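Local coordinates for Alr4995 protein (Nostoc sp., PDB 6LRF) that probably breaks arginine down to ornithine, ammonia and carbon dioxide in its guanidine-modifying domain and converts ornithine to proline through its ornithine cyclodeaminase activity, at residues M9-H14 with V57-G62; D65-A70 with K263-R268. All coordinates share one frame; numbering follows the deposited sequence.

Contact 1 of 2, residues M9-H14 with V57-G62; sequences MCPPDH and VTPQKG
Val57 opens the contact with its backbone N, which donates to Met9 O at 2.9 Å (N-H...O angle 164°). Met9 is modelled as selenomethionine, and this bond carries the parallel pairing of strands 6-9 and 53-56 one step into the loops. The Val57 side chain lies against Cys10, CB to CB 4.1 Å, and Leu66 lies against both. Next comes Pro59, whose ring crosses that of Pro11 at about a right angle, CG to CG 3.8 Å. Asp13 closes over the same Pro59 CG with OD2 at 3.7 Å, and Cys10 SG lies 4.2 Å from Pro59 CB. Gln60 N lies at the edge of the His14 imidazole, in its plane. Lys61 then sets CG over the ring, its chain crossing at about a right angle: CG sits 3.4 Å from the centroid of His14, 12° off the normal, a CH-pi contact, while Asp13 CB covers the opposite face. Bends at chi2 and chi4 bring Lys61 NZ down past the NE2 edge, 3.2 Å from His14 NE2. Since prolines have no N-H, neither Pro11 nor Pro59 can donate to lengthen the strand ladder, and beyond Val57 the loops stay together mainly by ring and CH packing.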
HETATM    1  N   MSE B   9      46.761 -35.159  10.832  1.00 29.57           N
HETATM    2  CA  MSE B   9      46.777 -33.926  10.040  1.00 30.13           C
HETATM    3  C   MSE B   9      47.388 -34.165   8.670  1.00 33.21           C
HETATM    4  O   MSE B   9      47.777 -35.277   8.337  1.00 31.99           O
HETATM    5  CB  MSE B   9      47.543 -32.816  10.759  1.00 37.71           C
HETATM    6  CG  MSE B   9      46.921 -32.423  12.078  1.00 35.68           C
HETATM    7 SE   MSE B   9      47.777 -30.885  12.970  1.00 63.27          SE
HETATM    8  CE  MSE B   9      47.407 -29.477  11.642  1.00 45.14           C
ATOM      9  N   CYS B  10      47.451 -33.121   7.863  1.00 31.41           N
ATOM     10  CA  CYS B  10      48.049 -33.244   6.551  1.00 31.74           C
ATOM     11  C   CYS B  10      48.602 -31.892   6.148  1.00 42.75           C
ATOM     12  O   CYS B  10      47.853 -30.906   6.064  1.00 37.44           O
ATOM     13  CB  CYS B  10      47.035 -33.754   5.531  1.00 35.40           C
ATOM     14  SG  CYS B  10      47.681 -33.941   3.865  1.00 38.54           S
ATOM     15  N   PRO B  11      49.926 -31.835   5.925  1.00 41.54           N
ATOM     16  CA  PRO B  11      50.628 -30.586   5.617  1.00 42.09           C
ATOM     17  C   PRO B  11      50.161 -29.955   4.301  1.00 39.47           C
ATOM     18  O   PRO B  11      49.750 -30.660   3.376  1.00 36.00           O
ATOM     19  CB  PRO B  11      52.099 -31.023   5.548  1.00 44.17           C
ATOM     20  CG  PRO B  11      52.050 -32.472   5.221  1.00 43.23           C
ATOM     21  CD  PRO B  11      50.839 -32.991   5.940  1.00 39.46           C
ATOM     22  N   PRO B  12      50.216 -28.615   4.228  1.00 44.94           N
ATOM     23  CA  PRO B  12      49.697 -27.840   3.095  1.00 44.25           C
ATOM     24  C   PRO B  12      50.597 -27.810   1.865  1.00 44.50           C
ATOM     25  O   PRO B  12      50.612 -26.784   1.185  1.00 47.63           O
ATOM     26  CB  PRO B  12      49.570 -26.428   3.680  1.00 45.01           C
ATOM     27  CG  PRO B  12      50.594 -26.378   4.747  1.00 40.25           C
ATOM     28  CD  PRO B  12      50.640 -27.745   5.343  1.00 40.46           C
ATOM     29  N   ASP B  13      51.307 -28.900   1.574  1.00 48.85           N
ATOM     30  CA  ASP B  13      52.287 -28.930   0.478  1.00 51.03           C
ATOM     31  C   ASP B  13      51.672 -28.582  -0.886  1.00 52.83           C
ATOM     32  O   ASP B  13      52.344 -28.006  -1.745  1.00 50.84           O
ATOM     33  CB  ASP B  13      52.968 -30.306   0.399  1.00 49.50           C
ATOM     34  CG  ASP B  13      53.979 -30.543   1.530  1.00 50.34           C
ATOM     35  OD1 ASP B  13      53.985 -29.777   2.521  1.00 50.30           O
ATOM     36  OD2 ASP B  13      54.768 -31.511   1.428  1.00 52.66           O
ATOM     37  N   HIS B  14      50.400 -28.925  -1.080  1.00 47.67           N
ATOM     38  CA  HIS B  14      49.710 -28.628  -2.338  1.00 49.50           C
ATOM     39  C   HIS B  14      48.344 -27.995  -2.090  1.00 48.30           C
ATOM     40  O   HIS B  14      47.383 -28.234  -2.818  1.00 47.50           O
ATOM     41  CB  HIS B  14      49.569 -29.896  -3.175  1.00 48.94           C
ATOM     42  CG  HIS B  14      50.852 -30.651  -3.332  1.00 58.45           C
ATOM     43  ND1 HIS B  14      50.984 -31.980  -2.987  1.00 61.48           N
ATOM     44  CD2 HIS B  14      52.067 -30.255  -3.783  1.00 57.59           C
ATOM     45  CE1 HIS B  14      52.223 -32.373  -3.226  1.00 53.92           C
ATOM     46  NE2 HIS B  14      52.901 -31.346  -3.706  1.00 55.01           N
ATOM     47  N   VAL B  57      49.153 -37.562   7.095  1.00 35.23           N
ATOM     48  CA  VAL B  57      48.875 -38.195   5.805  1.00 32.81           C
ATOM     49  C   VAL B  57      49.876 -37.653   4.802  1.00 37.73           C
ATOM     50  O   VAL B  57      50.282 -36.503   4.918  1.00 43.05           O
ATOM     51  CB  VAL B  57      47.442 -37.875   5.273  1.00 38.51           C
ATOM     52  CG1 VAL B  57      47.162 -38.616   3.958  1.00 35.25           C
ATOM     53  CG2 VAL B  57      46.376 -38.182   6.310  1.00 30.91           C
ATOM     54  N   THR B  58      50.264 -38.450   3.812  1.00 40.97           N
ATOM     55  CA  THR B  58      51.134 -37.942   2.753  1.00 42.14           C
ATOM     56  C   THR B  58      50.356 -37.086   1.760  1.00 42.05           C
ATOM     57  O   THR B  58      49.482 -37.599   1.054  1.00 42.86           O
ATOM     58  CB  THR B  58      51.809 -39.076   1.991  1.00 37.49           C
ATOM     59  OG1 THR B  58      52.557 -39.880   2.907  1.00 36.69           O
ATOM     60  CG2 THR B  58      52.729 -38.511   0.936  1.00 38.80           C
ATOM     61  N   PRO B  59      50.675 -35.781   1.697  1.00 44.79           N
ATOM     62  CA  PRO B  59      49.976 -34.864   0.784  1.00 46.40           C
ATOM     63  C   PRO B  59      50.086 -35.310  -0.667  1.00 43.79           C
ATOM     64  O   PRO B  59      51.054 -35.960  -1.047  1.00 47.97           O
ATOM     65  CB  PRO B  59      50.685 -33.519   1.008  1.00 46.89           C
ATOM     66  CG  PRO B  59      51.971 -33.855   1.696  1.00 46.50           C
ATOM     67  CD  PRO B  59      51.712 -35.096   2.485  1.00 42.65           C
ATOM     68  N   GLN B  60      49.079 -34.983  -1.463  1.00 45.68           N
ATOM     69  CA  GLN B  60      49.040 -35.408  -2.851  1.00 45.22           C
ATOM     70  C   GLN B  60      48.726 -34.215  -3.753  1.00 54.88           C
ATOM     71  O   GLN B  60      47.820 -33.428  -3.459  1.00 49.20           O
ATOM     72  CB  GLN B  60      48.003 -36.516  -3.041  1.00 44.00           C
ATOM     73  CG  GLN B  60      48.192 -37.722  -2.113  1.00 42.95           C
ATOM     74  CD  GLN B  60      49.385 -38.580  -2.492  1.00 49.67           C
ATOM     75  OE1 GLN B  60      49.708 -38.724  -3.672  1.00 55.86           O
ATOM     76  NE2 GLN B  60      50.041 -39.165  -1.493  1.00 47.07           N
ATOM     77  N   LYS B  61      49.488 -34.070  -4.835  1.00 55.38           N
ATOM     78  CA  LYS B  61      49.221 -33.025  -5.818  1.00 48.87           C
ATOM     79  C   LYS B  61      47.834 -33.232  -6.411  1.00 54.40           C
ATOM     80  O   LYS B  61      47.472 -34.357  -6.775  1.00 50.16           O
ATOM     81  CB  LYS B  61      50.270 -33.031  -6.936  1.00 53.68           C
ATOM     82  CG  LYS B  61      51.591 -32.316  -6.630  1.00 59.14           C
ATOM     83  CD  LYS B  61      51.993 -31.396  -7.803  1.00 61.86           C
ATOM     84  CE  LYS B  61      53.508 -31.156  -7.930  1.00 62.74           C
ATOM     85  NZ  LYS B  61      54.266 -31.199  -6.648  1.00 60.58           N
ATOM     86  N   GLY B  62      47.056 -32.151  -6.498  1.00 51.13           N
ATOM     87  CA  GLY B  62      45.754 -32.192  -7.143  1.00 48.93           C
ATOM     88  C   GLY B  62      44.586 -32.457  -6.209  1.00 48.95           C
ATOM     89  O   GLY B  62      43.433 -32.530  -6.646  1.00 42.48           O
TER

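Contact 2 of 2, residues D65-A70 with K263-R268; sequences DLVFTA and KCLTLR
The backbones of Ala70 and Cys264 meet through one hydrogen bond, Ala70 N to Cys264 O at 3.1 Å, and Phe68 CA adds a CA-H...O contact to the same oxygen at 3.2 Å. Phe68 is the centre of an inverse gamma turn, and with CG anti to its carbonyl carbon (chi1 -69°) its ring reaches Cys264 and Leu265. Ring atom CD1 lies 3.7 Å from Cys264 CB, and Cys264 SG stands obliquely to the ring, 5.5 Å from the centroid. Leu265 CD2 comes within 3.6 Å of Phe68 CE1 and also touches Val67 CB, while Val67 CG2 sits over one ring face. With an alanine in place of Phe68, a gap is likely to open beside Cys264 CB and Leu265 CD2, the sulfur losing its aromatic neighbour. In guanidine-modifying enzymes the nucleophile is a cysteine late in the hydrolase domain, and the place of Cys264, just before strand 267-268, is consistent with that role. Thr69 OG1 is hydrogen-bonded to Leu8 O of the adjacent strand 6-9 and lies 3.2 Å from Leu265 O. Leu267 pairs with Leu8 through its backbone and packs its CB 3.5 Å from Thr69 O, with Phe101 of helix 93-103 against its side chain.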
ATOM      1  N   ASP B  65      42.414 -30.147  -0.705  1.00 42.19           N
ATOM      2  CA  ASP B  65      41.607 -30.152   0.507  1.00 39.66           C
ATOM      3  C   ASP B  65      41.909 -31.384   1.352  1.00 38.13           C
ATOM      4  O   ASP B  65      41.290 -31.603   2.395  1.00 34.18           O
ATOM      5  CB  ASP B  65      40.121 -30.066   0.160  1.00 39.09           C
ATOM      6  CG  ASP B  65      39.728 -28.691  -0.374  1.00 49.19           C
ATOM      7  OD1 ASP B  65      40.083 -27.672   0.269  1.00 48.67           O
ATOM      8  OD2 ASP B  65      39.081 -28.629  -1.443  1.00 49.54           O
ATOM      9  N   LEU B  66      42.900 -32.159   0.922  1.00 35.61           N
ATOM     10  CA  LEU B  66      43.392 -33.272   1.724  1.00 37.39           C
ATOM     11  C   LEU B  66      43.877 -32.784   3.100  1.00 35.26           C
ATOM     12  O   LEU B  66      43.953 -33.558   4.051  1.00 33.67           O
ATOM     13  CB  LEU B  66      44.507 -34.009   0.982  1.00 34.76           C
ATOM     14  CG  LEU B  66      44.766 -35.444   1.437  1.00 35.18           C
ATOM     15  CD1 LEU B  66      43.729 -36.369   0.838  1.00 33.95           C
ATOM     16  CD2 LEU B  66      46.179 -35.902   1.080  1.00 37.18           C
ATOM     17  N   VAL B  67      44.176 -31.491   3.215  1.00 34.08           N
ATOM     18  CA  VAL B  67      44.564 -30.912   4.496  1.00 27.13           C
ATOM     19  C   VAL B  67      43.415 -30.949   5.510  1.00 28.95           C
ATOM     20  O   VAL B  67      43.628 -30.821   6.715  1.00 25.20           O
ATOM     21  CB  VAL B  67      45.030 -29.449   4.336  1.00 35.63           C
ATOM     22  CG1 VAL B  67      46.325 -29.386   3.546  1.00 34.59           C
ATOM     23  CG2 VAL B  67      43.942 -28.614   3.656  1.00 34.28           C
ATOM     24  N   PHE B  68      42.195 -31.118   5.017  1.00 28.55           N
ATOM     25  CA  PHE B  68      41.021 -31.115   5.885  1.00 25.76           C
ATOM     26  C   PHE B  68      40.691 -32.541   6.322  1.00 28.40           C
ATOM     27  O   PHE B  68      39.686 -33.137   5.908  1.00 25.33           O
ATOM     28  CB  PHE B  68      39.848 -30.443   5.178  1.00 27.20           C
ATOM     29  CG  PHE B  68      40.036 -28.949   4.999  1.00 30.49           C
ATOM     30  CD1 PHE B  68      40.537 -28.174   6.047  1.00 28.83           C
ATOM     31  CD2 PHE B  68      39.745 -28.332   3.786  1.00 33.32           C
ATOM     32  CE1 PHE B  68      40.724 -26.803   5.895  1.00 37.44           C
ATOM     33  CE2 PHE B  68      39.923 -26.958   3.619  1.00 34.22           C
ATOM     34  CZ  PHE B  68      40.412 -26.191   4.669  1.00 34.30           C
ATOM     35  N   THR B  69      41.569 -33.077   7.165  1.00 26.52           N
ATOM     36  CA  THR B  69      41.470 -34.464   7.619  1.00 25.43           C
ATOM     37  C   THR B  69      40.231 -34.736   8.467  1.00 23.79           C
ATOM     38  O   THR B  69      39.844 -35.889   8.601  1.00 25.62           O
ATOM     39  CB  THR B  69      42.708 -34.868   8.435  1.00 26.42           C
ATOM     40  OG1 THR B  69      42.901 -33.920   9.491  1.00 27.49           O
ATOM     41  CG2 THR B  69      43.951 -34.914   7.547  1.00 25.78           C
ATOM     42  N   ALA B  70      39.619 -33.692   9.045  1.00 26.45           N
ATOM     43  CA  ALA B  70      38.334 -33.843   9.740  1.00 23.30           C
ATOM     44  C   ALA B  70      37.359 -34.640   8.877  1.00 23.07           C
ATOM     45  O   ALA B  70      36.567 -35.452   9.381  1.00 25.64           O
ATOM     46  CB  ALA B  70      37.731 -32.474  10.106  1.00 26.19           C
ATOM     47  N   LYS B 263      39.656 -27.135  13.792  1.00 29.64           N
ATOM     48  CA  LYS B 263      39.044 -28.455  13.896  1.00 27.95           C
ATOM     49  C   LYS B 263      39.026 -29.179  12.536  1.00 35.35           C
ATOM     50  O   LYS B 263      39.204 -30.396  12.484  1.00 32.72           O
ATOM     51  CB  LYS B 263      37.622 -28.325  14.466  1.00 35.85           C
ATOM     52  CG  LYS B 263      36.838 -29.630  14.636  1.00 33.06           C
ATOM     53  CD  LYS B 263      37.335 -30.465  15.816  1.00 35.14           C
ATOM     54  CE  LYS B 263      36.198 -31.283  16.435  1.00 31.12           C
ATOM     55  NZ  LYS B 263      35.490 -30.522  17.501  1.00 30.93           N
ATOM     56  N   CYS B 264      38.830 -28.432  11.444  1.00 27.80           N
ATOM     57  CA  CYS B 264      38.780 -29.019  10.103  1.00 24.10           C
ATOM     58  C   CYS B 264      40.114 -29.625   9.704  1.00 29.36           C
ATOM     59  O   CYS B 264      40.162 -30.591   8.946  1.00 26.05           O
ATOM     60  CB  CYS B 264      38.380 -27.971   9.055  1.00 31.83           C
ATOM     61  SG  CYS B 264      36.611 -27.609   8.970  1.00 40.45           S
ATOM     62  N   LEU B 265      41.195 -29.038  10.217  1.00 31.19           N
ATOM     63  CA  LEU B 265      42.551 -29.436   9.857  1.00 33.50           C
ATOM     64  C   LEU B 265      43.048 -30.655  10.654  1.00 33.31           C
ATOM     65  O   LEU B 265      44.157 -31.140  10.423  1.00 33.64           O
ATOM     66  CB  LEU B 265      43.499 -28.245  10.056  1.00 31.87           C
ATOM     67  CG  LEU B 265      43.341 -27.147   8.994  1.00 31.76           C
ATOM     68  CD1 LEU B 265      44.103 -25.874   9.382  1.00 34.22           C
ATOM     69  CD2 LEU B 265      43.784 -27.662   7.628  1.00 28.67           C
ATOM     70  N   THR B 266      42.210 -31.144  11.569  1.00 29.57           N
ATOM     71  CA  THR B 266      42.567 -32.227  12.482  1.00 30.00           C
ATOM     72  C   THR B 266      41.505 -33.329  12.511  1.00 30.60           C
ATOM     73  O   THR B 266      40.320 -33.080  12.288  1.00 26.88           O
ATOM     74  CB  THR B 266      42.750 -31.728  13.952  1.00 27.89           C
ATOM     75  OG1 THR B 266      41.468 -31.404  14.522  1.00 36.99           O
ATOM     76  CG2 THR B 266      43.674 -30.513  14.033  1.00 31.78           C
ATOM     77  N   LEU B 267      41.936 -34.546  12.819  1.00 30.16           N
ATOM     78  CA  LEU B 267      41.017 -35.635  13.104  1.00 23.67           C
ATOM     79  C   LEU B 267      41.527 -36.387  14.331  1.00 29.34           C
ATOM     80  O   LEU B 267      42.658 -36.878  14.336  1.00 25.52           O
ATOM     81  CB  LEU B 267      40.893 -36.560  11.897  1.00 22.57           C
ATOM     82  CG  LEU B 267      40.017 -37.799  12.058  1.00 21.52           C
ATOM     83  CD1 LEU B 267      38.565 -37.424  12.316  1.00 24.64           C
ATOM     84  CD2 LEU B 267      40.135 -38.670  10.833  1.00 25.25           C
ATOM     85  N   ARG B 268      40.719 -36.452  15.382  1.00 21.33           N
ATOM     86  CA  ARG B 268      41.097 -37.226  16.558  1.00 28.09           C
ATOM     87  C   ARG B 268      40.917 -38.720  16.279  1.00 29.25           C
ATOM     88  O   ARG B 268      39.802 -39.185  16.043  1.00 27.02           O
ATOM     89  CB  ARG B 268      40.271 -36.798  17.771  1.00 26.76           C
ATOM     90  CG  ARG B 268      40.503 -37.641  19.013  1.00 28.09           C
ATOM     91  CD  ARG B 268      40.137 -36.885  20.286  1.00 31.16           C
ATOM     92  NE  ARG B 268      40.276 -37.733  21.473  1.00 35.48           N
ATOM     93  CZ  ARG B 268      40.409 -37.264  22.709  1.00 35.06           C
ATOM     94  NH1 ARG B 268      40.427 -35.954  22.916  1.00 35.50           N
ATOM     95  NH2 ARG B 268      40.539 -38.099  23.732  1.00 35.10           N
TER
HETATM   96  O   HOH W   1      45.703 -30.787   8.567  1.00 31.51           O

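How the contacts relate
Strand 6-9 ties the two contacts together: it is the middle strand of a three-stranded sheet, parallel to 53-56, whose extension starts contact 1, and antiparallel to 267-268, which ends contact 2. Their centres are about 11 Å apart, and they touch directly. Cys10 O meets Val67 CG1 at 3.3 Å, Cys10 CB lies 3.4 Å from Leu66 O, and Met9 CG approaches Leu265 O at 3.5 Å. Contact 1 runs out to exposed loops, whereas contact 2 is buried and holds Cys264, the probable nucleophile of the hydrolase by analogy with its family. The 65-70 loop follows 57-62 closely in the chain and so leads from the one to the other.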